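Local coordinates for putative PLP-dependent aminotransferase (Bacillus cereus ATCC 10987, PDB 3JU7), which probably binds pyridoxal phosphate and acts as an aminotransferase of the DegT/DnrJ/EryC1/StrS family, at residues Asp208-Phe220 with Glu225-Glu237. Sequence-based numbering, arbitrary orientation.
With ACT (acetate ion), chain F.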
loop_
_atom_site.group_PDB
_atom_site.type_symbol
_atom_site.label_atom_id
_atom_site.label_comp_id
_atom_site.label_asym_id
_atom_site.label_seq_id
_atom_site.Cartn_x
_atom_site.Cartn_y
_atom_site.Cartn_z
ATOM N N ASP A 208 -11.189 11.200 -13.608
ATOM C CA ASP A 208 -10.566 9.894 -13.320
ATOM C C ASP A 208 -9.670 9.927 -12.074
ATOM O O ASP A 208 -9.691 9.014 -11.260
ATOM C CB ASP A 208 -9.734 9.405 -14.508
ATOM C CG ASP A 208 -10.587 9.014 -15.723
ATOM O OD1 ASP A 208 -11.830 8.856 -15.582
ATOM O OD2 ASP A 208 -9.999 8.891 -16.824
ATOM N N ILE A 209 -8.887 10.981 -11.946
ATOM C CA ILE A 209 -8.050 11.196 -10.764
ATOM C C ILE A 209 -8.899 11.328 -9.510
ATOM O O ILE A 209 -8.553 10.757 -8.496
ATOM C CB ILE A 209 -7.141 12.445 -10.923
ATOM C CG1 ILE A 209 -6.127 12.179 -12.057
ATOM C CG2 ILE A 209 -6.446 12.833 -9.591
ATOM C CD1 ILE A 209 -5.097 11.166 -11.769
ATOM N N GLN A 210 -9.998 12.079 -9.567
ATOM C CA GLN A 210 -10.941 12.141 -8.409
ATOM C C GLN A 210 -11.418 10.738 -8.005
ATOM O O GLN A 210 -11.482 10.379 -6.822
ATOM C CB GLN A 210 -12.152 12.995 -8.737
ATOM C CG GLN A 210 -11.789 14.487 -8.920
ATOM C CD GLN A 210 -12.894 15.368 -9.541
ATOM O OE1 GLN A 210 -13.991 14.902 -9.887
ATOM N NE2 GLN A 210 -12.586 16.661 -9.685
ATOM N N ARG A 211 -11.726 9.941 -9.013
ATOM C CA ARG A 211 -12.192 8.596 -8.752
ATOM C C ARG A 211 -11.087 7.746 -8.139
ATOM O O ARG A 211 -11.337 7.014 -7.186
ATOM C CB ARG A 211 -12.731 7.973 -10.046
ATOM C CG ARG A 211 -13.502 6.756 -9.817
ATOM C CD ARG A 211 -14.497 6.516 -10.920
ATOM N NE ARG A 211 -15.604 7.432 -10.786
ATOM C CZ ARG A 211 -16.444 7.731 -11.767
ATOM N NH1 ARG A 211 -16.316 7.166 -12.970
ATOM N NH2 ARG A 211 -17.435 8.591 -11.532
ATOM N N ILE A 212 -9.866 7.844 -8.660
ATOM C CA ILE A 212 -8.757 7.060 -8.101
ATOM C C ILE A 212 -8.614 7.432 -6.626
ATOM O O ILE A 212 -8.317 6.580 -5.791
ATOM C CB ILE A 212 -7.388 7.338 -8.802
ATOM C CG1 ILE A 212 -7.289 6.589 -10.121
ATOM C CG2 ILE A 212 -6.207 6.923 -7.857
ATOM C CD1 ILE A 212 -6.734 5.204 -10.054
ATOM N N LYS A 213 -8.809 8.716 -6.314
ATOM C CA LYS A 213 -8.714 9.153 -4.934
ATOM C C LYS A 213 -9.672 8.366 -4.053
ATOM O O LYS A 213 -9.306 7.891 -2.980
ATOM C CB LYS A 213 -8.949 10.678 -4.804
ATOM C CG LYS A 213 -7.630 11.449 -4.911
ATOM C CD LYS A 213 -7.782 12.942 -5.219
ATOM C CE LYS A 213 -6.633 13.832 -4.692
ATOM N NZ LYS A 213 -5.446 13.115 -4.096
ATOM N N ARG A 214 -10.901 8.209 -4.527
ATOM C CA ARG A 214 -11.880 7.484 -3.764
ATOM C C ARG A 214 -11.496 6.016 -3.670
ATOM O O ARG A 214 -11.635 5.441 -2.599
ATOM C CB ARG A 214 -13.246 7.586 -4.410
ATOM C CG ARG A 214 -13.908 8.973 -4.304
ATOM C CD ARG A 214 -15.344 8.812 -4.818
ATOM N NE ARG A 214 -16.017 10.085 -4.940
ATOM C CZ ARG A 214 -17.327 10.244 -5.060
ATOM N NH1 ARG A 214 -18.144 9.206 -5.071
ATOM N NH2 ARG A 214 -17.821 11.469 -5.124
HETATM N N MSE A 215 -11.037 5.433 -4.782
HETATM C CA MSE A 215 -10.611 4.027 -4.777
HETATM C C MSE A 215 -9.533 3.725 -3.722
HETATM O O MSE A 215 -9.579 2.715 -3.055
HETATM C CB MSE A 215 -10.116 3.605 -6.162
HETATM C CG MSE A 215 -11.233 3.492 -7.145
HETATM SE SE MSE A 215 -10.616 3.061 -8.922
HETATM C CE MSE A 215 -9.583 1.380 -8.484
ATOM N N GLY A 216 -8.582 4.638 -3.570
ATOM C CA GLY A 216 -7.542 4.482 -2.576
ATOM C C GLY A 216 -7.982 4.730 -1.141
ATOM O O GLY A 216 -7.168 4.606 -0.235
ATOM N N ASN A 217 -9.251 5.107 -0.959
ATOM C CA ASN A 217 -9.894 5.282 0.339
ATOM C C ASN A 217 -11.168 4.438 0.329
ATOM O O ASN A 217 -12.278 4.934 0.567
ATOM C CB ASN A 217 -10.207 6.786 0.590
ATOM C CG ASN A 217 -10.787 7.056 1.991
ATOM O OD1 ASN A 217 -10.387 6.442 2.997
ATOM N ND2 ASN A 217 -11.716 7.986 2.054
ATOM N N PHE A 218 -10.999 3.149 0.002
ATOM C CA PHE A 218 -12.052 2.153 0.137
ATOM C C PHE A 218 -13.282 2.358 -0.757
ATOM O O PHE A 218 -14.379 1.872 -0.436
ATOM C CB PHE A 218 -12.485 2.061 1.619
ATOM C CG PHE A 218 -11.327 2.018 2.582
ATOM C CD1 PHE A 218 -10.605 0.848 2.756
ATOM C CD2 PHE A 218 -10.948 3.136 3.284
ATOM C CE1 PHE A 218 -9.544 0.789 3.613
ATOM C CE2 PHE A 218 -9.864 3.076 4.150
ATOM C CZ PHE A 218 -9.166 1.884 4.306
ATOM N N GLY A 219 -13.124 3.048 -1.881
ATOM C CA GLY A 219 -14.283 3.333 -2.741
ATOM C C GLY A 219 -15.342 4.250 -2.125
ATOM O O GLY A 219 -16.497 4.257 -2.556
ATOM N N PHE A 220 -14.952 5.003 -1.101
ATOM C CA PHE A 220 -15.887 5.808 -0.329
ATOM C C PHE A 220 -16.323 7.034 -1.041
ATOM O O PHE A 220 -15.506 7.706 -1.623
ATOM C CB PHE A 220 -15.267 6.277 0.995
ATOM C CG PHE A 220 -15.225 5.237 2.058
ATOM C CD1 PHE A 220 -15.937 4.040 1.942
ATOM C CD2 PHE A 220 -14.513 5.484 3.237
ATOM C CE1 PHE A 220 -15.902 3.068 2.992
ATOM C CE2 PHE A 220 -14.464 4.530 4.267
ATOM C CZ PHE A 220 -15.164 3.333 4.145
ATOM N N GLU A 225 -19.369 5.623 2.419
ATOM C CA GLU A 225 -19.958 4.371 1.993
ATOM C C GLU A 225 -19.209 3.863 0.758
ATOM O O GLU A 225 -18.846 4.650 -0.123
ATOM C CB GLU A 225 -21.424 4.577 1.637
ATOM C CG GLU A 225 -22.016 3.355 0.874
ATOM C CD GLU A 225 -23.533 3.345 0.790
ATOM O OE1 GLU A 225 -24.163 4.301 1.338
ATOM O OE2 GLU A 225 -24.068 2.367 0.190
ATOM N N CYS A 226 -19.048 2.556 0.662
ATOM C CA CYS A 226 -18.322 1.955 -0.444
ATOM C C CYS A 226 -19.204 1.734 -1.673
ATOM O O CYS A 226 -20.087 0.861 -1.695
ATOM C CB CYS A 226 -17.761 0.596 -0.038
ATOM S SG CYS A 226 -16.847 -0.184 -1.400
ATOM N N THR A 227 -18.921 2.486 -2.726
ATOM C CA THR A 227 -19.730 2.411 -3.955
ATOM C C THR A 227 -18.984 1.921 -5.187
ATOM O O THR A 227 -19.587 1.842 -6.249
ATOM C CB THR A 227 -20.287 3.771 -4.308
ATOM O OG1 THR A 227 -19.209 4.595 -4.740
ATOM C CG2 THR A 227 -20.988 4.380 -3.108
HETATM N N MSE A 228 -17.697 1.613 -5.029
HETATM C CA MSE A 228 -16.871 1.083 -6.101
HETATM C C MSE A 228 -15.683 0.274 -5.539
HETATM O O MSE A 228 -15.318 0.392 -4.370
HETATM C CB MSE A 228 -16.308 2.234 -6.939
HETATM C CG MSE A 228 -15.459 3.233 -6.135
HETATM SE SE MSE A 228 -14.827 4.763 -7.206
HETATM C CE MSE A 228 -14.455 3.881 -8.825
HETATM N N MSE A 229 -15.061 -0.503 -6.398
HETATM C CA MSE A 229 -13.872 -1.263 -6.046
HETATM C C MSE A 229 -12.819 -0.309 -5.490
HETATM O O MSE A 229 -12.698 0.831 -5.920
HETATM C CB MSE A 229 -13.328 -1.975 -7.286
HETATM C CG MSE A 229 -12.225 -2.954 -7.034
HETATM SE SE MSE A 229 -12.830 -4.215 -5.732
HETATM C CE MSE A 229 -11.218 -5.358 -5.785
ATOM N N GLY A 230 -12.092 -0.766 -4.486
ATOM C CA GLY A 230 -11.120 0.063 -3.820
ATOM C C GLY A 230 -10.336 -0.673 -2.766
ATOM O O GLY A 230 -10.493 -1.894 -2.538
ATOM N N PHE A 231 -9.472 0.086 -2.126
ATOM C CA PHE A 231 -8.624 -0.463 -1.084
ATOM C C PHE A 231 -7.982 0.703 -0.349
ATOM O O PHE A 231 -8.527 1.822 -0.362
ATOM C CB PHE A 231 -7.631 -1.513 -1.665
ATOM C CG PHE A 231 -6.758 -1.026 -2.801
ATOM C CD1 PHE A 231 -6.611 0.314 -3.120
ATOM C CD2 PHE A 231 -5.966 -1.927 -3.476
ATOM C CE1 PHE A 231 -5.756 0.727 -4.142
ATOM C CE2 PHE A 231 -5.102 -1.501 -4.502
ATOM C CZ PHE A 231 -5.005 -0.169 -4.831
ATOM N N ASN A 232 -6.855 0.478 0.306
ATOM C CA ASN A 232 -6.101 1.581 0.932
ATOM C C ASN A 232 -4.776 1.738 0.256
ATOM O O ASN A 232 -3.926 0.828 0.368
ATOM C CB ASN A 232 -5.793 1.284 2.394
ATOM C CG ASN A 232 -5.183 2.480 3.141
ATOM O OD1 ASN A 232 -4.921 3.551 2.555
ATOM N ND2 ASN A 232 -5.014 2.314 4.481
ATOM N N CYS A 233 -4.596 2.855 -0.434
ATOM C CA CYS A 233 -3.280 3.211 -0.966
ATOM C C CYS A 233 -2.985 4.670 -0.679
ATOM O O CYS A 233 -2.278 5.312 -1.432
ATOM C CB CYS A 233 -3.189 2.920 -2.464
ATOM S SG CYS A 233 -4.233 4.031 -3.510
ATOM N N LYS A 234 -3.514 5.157 0.451
ATOM C CA LYS A 234 -3.274 6.512 0.925
ATOM C C LYS A 234 -1.833 6.690 1.410
ATOM O O LYS A 234 -1.298 5.865 2.132
ATOM C CB LYS A 234 -4.261 6.888 2.057
ATOM C CG LYS A 234 -5.726 6.792 1.619
ATOM C CD LYS A 234 -6.738 6.983 2.699
ATOM C CE LYS A 234 -7.044 5.749 3.517
ATOM N NZ LYS A 234 -6.046 5.405 4.485
HETATM N N MSE A 235 -1.274 7.816 1.005
HETATM C CA MSE A 235 0.016 8.291 1.458
HETATM C C MSE A 235 -0.157 9.154 2.719
HETATM O O MSE A 235 -0.969 10.093 2.754
HETATM C CB MSE A 235 0.689 9.121 0.348
HETATM C CG MSE A 235 1.955 9.840 0.794
HETATM SE SE MSE A 235 2.873 10.914 -0.510
HETATM C CE MSE A 235 3.512 9.423 -1.530
ATOM N N SER A 236 0.635 8.848 3.742
ATOM C CA SER A 236 0.626 9.656 4.959
ATOM C C SER A 236 1.064 11.125 4.753
ATOM O O SER A 236 1.705 11.492 3.757
ATOM C CB SER A 236 1.448 8.996 6.088
ATOM O OG SER A 236 2.834 9.154 5.920
ATOM N N GLU A 237 0.699 11.957 5.718
ATOM C CA GLU A 237 1.192 13.357 5.773
ATOM C C GLU A 237 2.727 13.407 5.920
ATOM O O GLU A 237 3.395 14.277 5.404
ATOM C CB GLU A 237 0.553 14.038 6.956
ATOM C CG GLU A 237 -0.925 14.407 6.760
ATOM C CD GLU A 237 -1.116 15.497 5.689
ATOM O OE1 GLU A 237 -1.130 15.196 4.468
ATOM O OE2 GLU A 237 -1.255 16.650 6.082
HETATM C C ACT F . -8.297 4.291 6.951
HETATM O O ACT F . -8.692 5.407 6.470
HETATM O OXT ACT F . -7.313 3.747 6.397
HETATM C CH3 ACT F . -8.929 3.651 8.150
#
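Met228, Phe218 and Met215 bury the most surface where the loop 225-237 wraps the end of helix 206-215. The selenomethionine chain of Met228, long and unbranched enough to reach the helix flank, crosses that of Met215 at about a right angle; a bend at its last torsion (chi3 -38°) brings CE to 3.7 Å from Met215 CG. Met215 in turn meets Leu72 of helix 62-73. Its backbone is gripped as well: Phe231 N donates to Met215 O (2.8 Å, nearly straight at 167°). Cys233 N donates to Gly216 O, and Cys233 SG, 3.5 Å from Gly216 CA, fills the place a side chain would take.

A type I' turn from Asn217 to Phe220 follows. Gly219 suits it, having positive phi and no room for a CB beside Met228 O; its own O accepts a hydrogen bond from Thr227 N (3.0 Å). Phe218 N hydrogen-bonds Phe231 O (2.8 Å), which lies over one face of the Phe218 ring, toward the rim, while an acetate, probably from the crystallisation liquor, meets the ring edge.

Asn232 runs beside that ring, and its OD1 accepts from Lys234 N (3.0 Å), an Asx turn, and from Lys234 NZ on the opposite face. That ammonium also binds the acetate, Asn33 and Glu197 of the second subunit. Asn232 ND2 bonds the second subunit's pyridoxal-lysine side chain, so this backbone-pinned loop is consistent with an active site shared across the dimer.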